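Local coordinates for protein trehalose-6-phosphate phosphatase (Candida albicans, PDB 5DXI) that is a trehalose-phosphatase family member of the HAD clan, a phosphatase domain that holds a magnesium ion, beryllium trifluoride and a glycan close together, at residues 23-28 against 227-232; 28-33 against 66-71. One frame throughout, in Å; residues are numbered along the deposited sequence.

Interaction 1 (23-28 against 227-232) joins two neighbouring central strands of the sheet. Interaction 2 (28-33 against 66-71) joins the loops that leave this sheet at the same end. They share D28, and interaction 2 is nested along the chain inside the loop closed by interaction 1. Their centres lie about 12 Å apart. Strand 23-27 has strand 227-232 on one flank and 62-67 on the other, and F27 O to I67 N, at 2.8 Å, is a probable hydrogen bond across that second flank. T32 CG2 also packs on L231 CB at 3.7 Å. Both contacts touch the magnesium ion and beryllium trifluoride; interaction 2 adds the glycan.

Interaction 1. Residues 23-28 against 227-232; sequences RLFLFD and FMLCLG. With MG (magnesium ion), chain E; BEF (beryllium trifluoride ion), chain F.
L24 and L26 each give and take a backbone hydrogen bond along strand 227-232. L24 N donates to F227 O, and L24 O accepts from L229 N. L26 N donates to L229 O at 2.8 Å and 170°, and L26 O accepts from L231 N. D28 N closes the run on L231 O at 2.9 Å. This is the regular pattern of parallel strands, whose segment axes are 4.7 Å apart.

Just past this last bond, the D28 carboxylate serves two groups. D28 OD1 is bonded covalently to the beryllium of beryllium trifluoride at 1.5 Å. D28 OD2 binds the magnesium ion at 2.1 Å. With D28 CG anti to the backbone N (chi1 -176°), the carboxylate points on beyond the strand end to both groups. OD2 also accepts a hydrogen bond from T32.

On the sheet face of the three phenylalanines, F25 CE1 meets the edge of the F227 ring, 3.9 Å from F227 CE2. L229 CD2 lies at the F25 edge, near the ring plane. F27 and L231 run side by side, F27 CE1 3.7 Å from L231 CD1. On the other face L26 CB packs on C230 CB. Helix 10-19 touches the first face and helices 191-199 and 235-253 the second.

This is the central parallel pairing of a Rossmann-like HAD core. Its backbone bonds fix the D28 main chain at the strand end, while metal and beryllium fix the carboxylate's rotation.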
ATOM      1  N   ARG A  23     -12.484   0.219 -13.804  1.00 38.96           N
ATOM      2  CA  ARG A  23     -11.241   0.741 -13.296  1.00 37.18           C
ATOM      3  C   ARG A  23     -11.070   0.410 -11.823  1.00 37.60           C
ATOM      4  O   ARG A  23     -12.011   0.544 -11.036  1.00 40.95           O
ATOM      5  CB  ARG A  23     -11.225   2.240 -13.529  1.00 37.58           C
ATOM      6  CG  ARG A  23     -11.634   2.571 -14.970  1.00 41.75           C
ATOM      7  CD  ARG A  23     -11.297   3.982 -15.301  1.00 45.16           C
ATOM      8  NE  ARG A  23     -11.845   4.459 -16.570  1.00 48.92           N
ATOM      9  CZ  ARG A  23     -12.846   5.328 -16.677  1.00 45.31           C
ATOM     10  NH1 ARG A  23     -13.442   5.796 -15.587  1.00 41.58           N
ATOM     11  NH2 ARG A  23     -13.263   5.710 -17.879  1.00 44.35           N
ATOM     12  N   LEU A  24      -9.867  -0.000 -11.447  1.00 33.03           N
ATOM     13  CA  LEU A  24      -9.563  -0.302 -10.050  1.00 32.49           C
ATOM     14  C   LEU A  24      -8.318   0.449  -9.603  1.00 33.55           C
ATOM     15  O   LEU A  24      -7.200   0.218 -10.113  1.00 31.56           O
ATOM     16  CB  LEU A  24      -9.372  -1.806  -9.851  1.00 31.45           C
ATOM     17  CG  LEU A  24      -8.998  -2.316  -8.461  1.00 31.94           C
ATOM     18  CD1 LEU A  24     -10.099  -2.032  -7.436  1.00 30.27           C
ATOM     19  CD2 LEU A  24      -8.694  -3.810  -8.526  1.00 28.28           C
ATOM     20  N   PHE A  25      -8.512   1.353  -8.652  1.00 30.86           N
ATOM     21  CA  PHE A  25      -7.428   2.115  -8.056  1.00 28.30           C
ATOM     22  C   PHE A  25      -7.004   1.499  -6.726  1.00 32.26           C
ATOM     23  O   PHE A  25      -7.846   1.249  -5.845  1.00 33.17           O
ATOM     24  CB  PHE A  25      -7.855   3.578  -7.849  1.00 30.58           C
ATOM     25  CG  PHE A  25      -8.129   4.316  -9.135  1.00 34.08           C
ATOM     26  CD1 PHE A  25      -7.104   4.962  -9.812  1.00 32.89           C
ATOM     27  CD2 PHE A  25      -9.404   4.329  -9.689  1.00 34.71           C
ATOM     28  CE1 PHE A  25      -7.352   5.632 -11.005  1.00 34.25           C
ATOM     29  CE2 PHE A  25      -9.657   4.992 -10.884  1.00 36.09           C
ATOM     30  CZ  PHE A  25      -8.629   5.650 -11.539  1.00 35.53           C
ATOM     31  N   LEU A  26      -5.700   1.287  -6.576  1.00 28.30           N
ATOM     32  CA  LEU A  26      -5.131   0.630  -5.406  1.00 27.92           C
ATOM     33  C   LEU A  26      -4.078   1.530  -4.786  1.00 26.03           C
ATOM     34  O   LEU A  26      -2.890   1.499  -5.158  1.00 25.37           O
ATOM     35  CB  LEU A  26      -4.526  -0.715  -5.797  1.00 26.81           C
ATOM     36  CG  LEU A  26      -5.496  -1.607  -6.567  1.00 27.39           C
ATOM     37  CD1 LEU A  26      -4.729  -2.661  -7.398  1.00 31.86           C
ATOM     38  CD2 LEU A  26      -6.491  -2.266  -5.619  1.00 28.93           C
ATOM     39  N   PHE A  27      -4.515   2.338  -3.828  1.00 26.93           N
ATOM     40  CA  PHE A  27      -3.667   3.405  -3.307  1.00 27.31           C
ATOM     41  C   PHE A  27      -3.097   3.109  -1.947  1.00 26.94           C
ATOM     42  O   PHE A  27      -3.834   2.931  -0.975  1.00 27.17           O
ATOM     43  CB  PHE A  27      -4.421   4.737  -3.185  1.00 26.22           C
ATOM     44  CG  PHE A  27      -4.943   5.274  -4.479  1.00 32.66           C
ATOM     45  CD1 PHE A  27      -4.301   4.982  -5.687  1.00 28.95           C
ATOM     46  CD2 PHE A  27      -6.049   6.119  -4.490  1.00 29.09           C
ATOM     47  CE1 PHE A  27      -4.777   5.502  -6.881  1.00 29.52           C
ATOM     48  CE2 PHE A  27      -6.530   6.639  -5.681  1.00 33.30           C
ATOM     49  CZ  PHE A  27      -5.894   6.330  -6.882  1.00 29.80           C
ATOM     50  N   ASP A  28      -1.778   3.114  -1.878  1.00 24.74           N
ATOM     51  CA  ASP A  28      -1.110   3.345  -0.620  1.00 22.66           C
ATOM     52  C   ASP A  28      -1.497   4.734  -0.083  1.00 26.17           C
ATOM     53  O   ASP A  28      -1.798   5.620  -0.881  1.00 23.51           O
ATOM     54  CB  ASP A  28       0.384   3.284  -0.810  1.00 21.43           C
ATOM     55  CG  ASP A  28       1.088   3.427   0.461  1.00 25.85           C
ATOM     56  OD1 ASP A  28       0.640   2.703   1.349  1.00 27.47           O
ATOM     57  OD2 ASP A  28       2.008   4.256   0.603  1.00 25.68           O
ATOM     58  N   PHE A 227      -8.400  -1.723 -16.157  1.00 39.72           N
ATOM     59  CA  PHE A 227      -7.505  -0.624 -15.811  1.00 36.32           C
ATOM     60  C   PHE A 227      -7.204  -0.714 -14.323  1.00 37.89           C
ATOM     61  O   PHE A 227      -8.115  -0.631 -13.495  1.00 35.97           O
ATOM     62  CB  PHE A 227      -8.144   0.729 -16.144  1.00 36.13           C
ATOM     63  CG  PHE A 227      -7.284   1.916 -15.804  1.00 35.73           C
ATOM     64  CD1 PHE A 227      -6.461   2.489 -16.759  1.00 39.01           C
ATOM     65  CD2 PHE A 227      -7.306   2.469 -14.537  1.00 36.40           C
ATOM     66  CE1 PHE A 227      -5.671   3.592 -16.455  1.00 35.05           C
ATOM     67  CE2 PHE A 227      -6.518   3.566 -14.223  1.00 36.02           C
ATOM     68  CZ  PHE A 227      -5.700   4.130 -15.181  1.00 36.36           C
ATOM     69  N   MET A 228      -5.937  -0.901 -13.984  1.00 33.43           N
ATOM     70  CA  MET A 228      -5.524  -0.975 -12.593  1.00 30.98           C
ATOM     71  C   MET A 228      -4.361  -0.023 -12.343  1.00 32.08           C
ATOM     72  O   MET A 228      -3.294  -0.154 -12.955  1.00 32.65           O
ATOM     73  CB  MET A 228      -5.138  -2.415 -12.214  1.00 34.24           C
ATOM     74  CG  MET A 228      -6.307  -3.401 -12.156  1.00 29.57           C
ATOM     75  SD  MET A 228      -5.995  -4.943 -13.049  1.00 35.04           S
ATOM     76  CE  MET A 228      -6.133  -4.364 -14.743  1.00 35.83           C
ATOM     77  N   LEU A 229      -4.564   0.945 -11.456  1.00 29.22           N
ATOM     78  CA  LEU A 229      -3.489   1.870 -11.110  1.00 30.16           C
ATOM     79  C   LEU A 229      -3.145   1.696  -9.641  1.00 28.54           C
ATOM     80  O   LEU A 229      -4.002   1.852  -8.759  1.00 29.67           O
ATOM     81  CB  LEU A 229      -3.874   3.317 -11.403  1.00 29.17           C
ATOM     82  CG  LEU A 229      -2.902   4.382 -10.897  1.00 26.54           C
ATOM     83  CD1 LEU A 229      -1.519   4.204 -11.547  1.00 25.80           C
ATOM     84  CD2 LEU A 229      -3.444   5.796 -11.157  1.00 24.66           C
ATOM     85  N   CYS A 230      -1.890   1.361  -9.388  1.00 26.27           N
ATOM     86  CA  CYS A 230      -1.449   1.040  -8.039  1.00 28.94           C
ATOM     87  C   CYS A 230      -0.234   1.878  -7.678  1.00 27.34           C
ATOM     88  O   CYS A 230       0.773   1.864  -8.398  1.00 27.04           O
ATOM     89  CB  CYS A 230      -1.125  -0.449  -7.935  1.00 30.17           C
ATOM     90  SG  CYS A 230      -0.463  -1.020  -6.353  1.00 28.98           S
ATOM     91  N   LEU A 231      -0.328   2.599  -6.562  1.00 24.25           N
ATOM     92  CA  LEU A 231       0.731   3.499  -6.123  1.00 24.54           C
ATOM     93  C   LEU A 231       1.194   3.199  -4.702  1.00 24.52           C
ATOM     94  O   LEU A 231       0.366   2.973  -3.812  1.00 23.70           O
ATOM     95  CB  LEU A 231       0.263   4.953  -6.206  1.00 27.38           C
ATOM     96  CG  LEU A 231      -0.026   5.460  -7.622  1.00 30.55           C
ATOM     97  CD1 LEU A 231      -1.267   6.355  -7.604  1.00 27.97           C
ATOM     98  CD2 LEU A 231       1.194   6.194  -8.206  1.00 27.31           C
ATOM     99  N   GLY A 232       2.511   3.206  -4.494  1.00 20.93           N
ATOM    100  CA  GLY A 232       3.077   3.020  -3.166  1.00 24.02           C
ATOM    101  C   GLY A 232       4.540   3.426  -3.076  1.00 25.83           C
ATOM    102  O   GLY A 232       5.228   3.547  -4.087  1.00 26.81           O
TER
HETATM  103 MG    MG E 401       3.334   4.386   2.229  1.00 25.67          MG
HETATM  104 BE   BEF F 402       0.752   3.129   2.814  1.00 26.46          BE
HETATM  105  F1  BEF F 402       1.174   1.847   3.957  1.00 28.77           F
HETATM  106  F2  BEF F 402       1.942   4.176   3.592  1.00 26.93           F
HETATM  107  F3  BEF F 402      -0.493   3.848   3.842  1.00 26.83           F
HETATM  108  O   HOH W   1       3.853   2.359   2.367  1.00 28.21           O
HETATM  109  O   HOH W   2       4.815   4.978   3.480  1.00 27.37           O

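Interaction 2. Residues 28-33 against 66-71; sequences DYDGTL and IISGRD. With MG (magnesium ion), chain E; BEF (beryllium trifluoride ion), chain F; GLC (alpha-D-glucopyranose), chain C; GLC (alpha-D-glucopyranose), chain B.
A bidentate salt bridge between D30 and R70 joins two active-site loops at the ends of neighbouring parallel strands. R70 meets D30 side-on. R70 NE donates to D30 OD2 at 2.7 Å, and R70 NH2 to D30 OD1 at 2.8 Å, both nearly straight. Carboxylate and guanidinium planes are only 19° apart. The bend at R70 chi2 (-63°) turns the chain back to D30. C2 of the chain C glucose lies over one guanidinium face, and P40 O gives NH2 a second partner.

Between the loops sits beryllium trifluoride. Y29 N and D30 N both donate to F3, and G69 N donates to F1 at 2.9 Å. S68 OG lies so close to F3 that the details of that bond are doubtful; it accepts from R70 N in an ST turn. D30 O binds the magnesium ion at 2.1 Å, and D233 completes the protein ligands.

Nearer the sheet, I66 CG2 packs on Y29 CB and I66 CD1 on L33 CD1, each at 4.0 Å.

D28, D30 and T32 fit the DxDx(T/V) motif of HAD phosphatases. The metal holds the D30 carbonyl, while two bonds to R70, edge to edge and nearly coplanar, fix the rotation of its carboxylate beside the glycan.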
ATOM      1  N   ASP A  28      -1.778   3.114  -1.878  1.00 24.74           N
ATOM      2  CA  ASP A  28      -1.110   3.345  -0.620  1.00 22.66           C
ATOM      3  C   ASP A  28      -1.497   4.734  -0.083  1.00 26.17           C
ATOM      4  O   ASP A  28      -1.798   5.620  -0.881  1.00 23.51           O
ATOM      5  CB  ASP A  28       0.384   3.284  -0.810  1.00 21.43           C
ATOM      6  CG  ASP A  28       1.088   3.427   0.461  1.00 25.85           C
ATOM      7  OD1 ASP A  28       0.640   2.703   1.349  1.00 27.47           O
ATOM      8  OD2 ASP A  28       2.008   4.256   0.603  1.00 25.68           O
ATOM      9  N   TYR A  29      -1.448   4.941   1.239  1.00 26.87           N
ATOM     10  CA  TYR A  29      -1.735   6.268   1.800  1.00 27.38           C
ATOM     11  C   TYR A  29      -0.456   7.037   2.139  1.00 25.92           C
ATOM     12  O   TYR A  29      -0.080   7.968   1.425  1.00 26.84           O
ATOM     13  CB  TYR A  29      -2.620   6.184   3.056  1.00 25.77           C
ATOM     14  CG  TYR A  29      -2.959   7.570   3.595  1.00 26.76           C
ATOM     15  CD1 TYR A  29      -3.791   8.421   2.877  1.00 29.62           C
ATOM     16  CD2 TYR A  29      -2.421   8.032   4.789  1.00 24.30           C
ATOM     17  CE1 TYR A  29      -4.095   9.689   3.333  1.00 27.93           C
ATOM     18  CE2 TYR A  29      -2.722   9.321   5.266  1.00 28.13           C
ATOM     19  CZ  TYR A  29      -3.570  10.136   4.524  1.00 30.32           C
ATOM     20  OH  TYR A  29      -3.900  11.409   4.957  1.00 31.49           O
ATOM     21  N   ASP A  30       0.231   6.639   3.202  1.00 25.09           N
ATOM     22  CA  ASP A  30       1.398   7.392   3.666  1.00 26.06           C
ATOM     23  C   ASP A  30       2.552   7.425   2.671  1.00 29.42           C
ATOM     24  O   ASP A  30       2.961   6.408   2.139  1.00 26.17           O
ATOM     25  CB  ASP A  30       1.906   6.835   4.993  1.00 26.08           C
ATOM     26  CG  ASP A  30       0.939   7.095   6.131  1.00 29.85           C
ATOM     27  OD1 ASP A  30       0.924   8.239   6.630  1.00 26.96           O
ATOM     28  OD2 ASP A  30       0.205   6.161   6.526  1.00 30.30           O
ATOM     29  N   GLY A  31       3.063   8.627   2.420  1.00 28.06           N
ATOM     30  CA  GLY A  31       4.167   8.828   1.503  1.00 25.94           C
ATOM     31  C   GLY A  31       3.744   8.674   0.054  1.00 26.91           C
ATOM     32  O   GLY A  31       4.573   8.725  -0.860  1.00 26.28           O
ATOM     33  N   THR A  32       2.442   8.527  -0.160  1.00 25.00           N
ATOM     34  CA  THR A  32       1.921   8.250  -1.484  1.00 27.57           C
ATOM     35  C   THR A  32       0.826   9.246  -1.837  1.00 27.97           C
ATOM     36  O   THR A  32       0.951   9.973  -2.819  1.00 27.96           O
ATOM     37  CB  THR A  32       1.398   6.794  -1.569  1.00 26.12           C
ATOM     38  OG1 THR A  32       2.496   5.894  -1.351  1.00 23.27           O
ATOM     39  CG2 THR A  32       0.758   6.515  -2.927  1.00 27.36           C
ATOM     40  N   LEU A  33      -0.236   9.289  -1.031  1.00 28.46           N
ATOM     41  CA  LEU A  33      -1.309  10.273  -1.216  1.00 29.33           C
ATOM     42  C   LEU A  33      -1.079  11.518  -0.352  1.00 31.55           C
ATOM     43  O   LEU A  33      -1.755  12.535  -0.519  1.00 30.88           O
ATOM     44  CB  LEU A  33      -2.670   9.655  -0.892  1.00 29.33           C
ATOM     45  CG  LEU A  33      -3.070   8.448  -1.737  1.00 30.67           C
ATOM     46  CD1 LEU A  33      -4.428   7.880  -1.304  1.00 27.16           C
ATOM     47  CD2 LEU A  33      -3.103   8.853  -3.192  1.00 31.06           C
ATOM     48  N   ILE A  66      -8.007   2.177  -0.554  1.00 29.06           N
ATOM     49  CA  ILE A  66      -6.861   2.639   0.209  1.00 27.05           C
ATOM     50  C   ILE A  66      -6.300   1.451   0.983  1.00 28.54           C
ATOM     51  O   ILE A  66      -6.981   0.880   1.834  1.00 29.19           O
ATOM     52  CB  ILE A  66      -7.222   3.776   1.185  1.00 29.83           C
ATOM     53  CG1 ILE A  66      -8.117   4.829   0.497  1.00 33.72           C
ATOM     54  CG2 ILE A  66      -5.959   4.365   1.802  1.00 29.01           C
ATOM     55  CD1 ILE A  66      -7.515   5.445  -0.756  1.00 31.23           C
ATOM     56  N   ILE A  67      -5.071   1.066   0.655  1.00 25.33           N
ATOM     57  CA  ILE A  67      -4.429  -0.110   1.223  1.00 22.48           C
ATOM     58  C   ILE A  67      -3.178   0.315   1.979  1.00 25.28           C
ATOM     59  O   ILE A  67      -2.169   0.690   1.373  1.00 25.10           O
ATOM     60  CB  ILE A  67      -4.077  -1.135   0.097  1.00 24.21           C
ATOM     61  CG1 ILE A  67      -5.337  -1.439  -0.717  1.00 24.89           C
ATOM     62  CG2 ILE A  67      -3.457  -2.393   0.676  1.00 24.54           C
ATOM     63  CD1 ILE A  67      -5.102  -2.229  -1.967  1.00 27.16           C
ATOM     64  N   SER A  68      -3.244   0.258   3.305  1.00 23.68           N
ATOM     65  CA  SER A  68      -2.295   0.981   4.137  1.00 24.02           C
ATOM     66  C   SER A  68      -1.734   0.132   5.271  1.00 24.90           C
ATOM     67  O   SER A  68      -2.308  -0.892   5.624  1.00 28.50           O
ATOM     68  CB  SER A  68      -2.985   2.241   4.729  1.00 25.66           C
ATOM     69  OG  SER A  68      -2.092   2.984   5.550  1.00 25.03           O
ATOM     70  N   GLY A  69      -0.618   0.577   5.848  1.00 24.48           N
ATOM     71  CA  GLY A  69      -0.129   0.015   7.096  1.00 24.63           C
ATOM     72  C   GLY A  69      -0.879   0.558   8.308  1.00 28.22           C
ATOM     73  O   GLY A  69      -0.815  -0.024   9.405  1.00 27.49           O
ATOM     74  N   ARG A  70      -1.607   1.661   8.110  1.00 26.95           N
ATOM     75  CA  ARG A  70      -2.383   2.316   9.180  1.00 26.86           C
ATOM     76  C   ARG A  70      -3.401   1.384   9.830  1.00 26.13           C
ATOM     77  O   ARG A  70      -3.947   0.489   9.173  1.00 25.69           O
ATOM     78  CB  ARG A  70      -3.125   3.538   8.628  1.00 26.28           C
ATOM     79  CG  ARG A  70      -2.257   4.735   8.240  1.00 29.42           C
ATOM     80  CD  ARG A  70      -1.501   5.323   9.447  1.00 29.21           C
ATOM     81  NE  ARG A  70      -0.727   6.497   9.046  1.00 29.88           N
ATOM     82  CZ  ARG A  70      -0.529   7.586   9.786  1.00 29.23           C
ATOM     83  NH1 ARG A  70      -1.048   7.689  11.009  1.00 27.18           N
ATOM     84  NH2 ARG A  70       0.196   8.585   9.293  1.00 25.96           N
ATOM     85  N   ASP A  71      -3.690   1.615  11.103  1.00 27.90           N
ATOM     86  CA  ASP A  71      -4.731   0.837  11.757  1.00 30.29           C
ATOM     87  C   ASP A  71      -6.112   1.299  11.277  1.00 31.08           C
ATOM     88  O   ASP A  71      -6.230   2.310  10.570  1.00 26.65           O
ATOM     89  CB  ASP A  71      -4.607   0.907  13.291  1.00 32.20           C
ATOM     90  CG  ASP A  71      -4.755   2.319  13.861  1.00 34.68           C
ATOM     91  OD1 ASP A  71      -5.379   3.203  13.235  1.00 35.82           O
ATOM     92  OD2 ASP A  71      -4.274   2.527  14.992  1.00 35.59           O
TER
HETATM   93 MG    MG E 401       3.334   4.386   2.229  1.00 25.67          MG
HETATM   94 BE   BEF F 402       0.752   3.129   2.814  1.00 26.46          BE
HETATM   95  F1  BEF F 402       1.174   1.847   3.957  1.00 28.77           F
HETATM   96  F2  BEF F 402       1.942   4.176   3.592  1.00 26.93           F
HETATM   97  F3  BEF F 402      -0.493   3.848   3.842  1.00 26.83           F
HETATM   98  C1  GLC C   2       2.894   5.501   9.024  1.00 29.01           C
HETATM   99  C2  GLC C   2       2.312   4.854  10.273  1.00 31.87           C
HETATM  100  C3  GLC C   2       2.627   3.354  10.266  1.00 29.58           C
HETATM  101  C4  GLC C   2       2.096   2.738   8.983  1.00 30.35           C
HETATM  102  C5  GLC C   2       2.717   3.462   7.793  1.00 29.08           C
HETATM  103  C6  GLC C   2       2.109   2.945   6.503  1.00 30.66           C
HETATM  104  O1  GLC C   2       4.319   5.434   9.055  1.00 31.34           O
HETATM  105  O2  GLC C   2       2.876   5.481  11.422  1.00 29.35           O
HETATM  106  O3  GLC C   2       2.000   2.721  11.371  1.00 29.18           O
HETATM  107  O4  GLC C   2       2.430   1.335   8.920  1.00 29.84           O
HETATM  108  O5  GLC C   2       2.429   4.850   7.841  1.00 30.92           O
HETATM  109  O6  GLC C   2       0.724   3.309   6.463  1.00 28.91           O
HETATM  110  C1  GLC B   1       4.910   6.215   8.005  1.00 33.21           C
HETATM  111  C2  GLC B   1       6.410   6.296   8.190  1.00 31.20           C
HETATM  112  C3  GLC B   1       6.743   7.107   9.436  1.00 29.62           C
HETATM  113  C4  GLC B   1       6.139   8.504   9.327  1.00 35.20           C
HETATM  114  C5  GLC B   1       4.631   8.367   9.126  1.00 34.42           C
HETATM  115  C6  GLC B   1       3.942   9.707   8.906  1.00 31.82           C
HETATM  116  O2  GLC B   1       6.981   4.998   8.320  1.00 31.76           O
HETATM  117  O3  GLC B   1       8.165   7.169   9.574  1.00 32.41           O
HETATM  118  O4  GLC B   1       6.370   9.241  10.530  1.00 35.14           O
HETATM  119  O5  GLC B   1       4.371   7.547   7.972  1.00 31.19           O
HETATM  120  O6  GLC B   1       4.346  10.226   7.624  1.00 33.17           O
HETATM  121  O   HOH W   1       3.853   2.359   2.367  1.00 28.21           O
HETATM  122  O   HOH W   2       4.815   4.978   3.480  1.00 27.37           O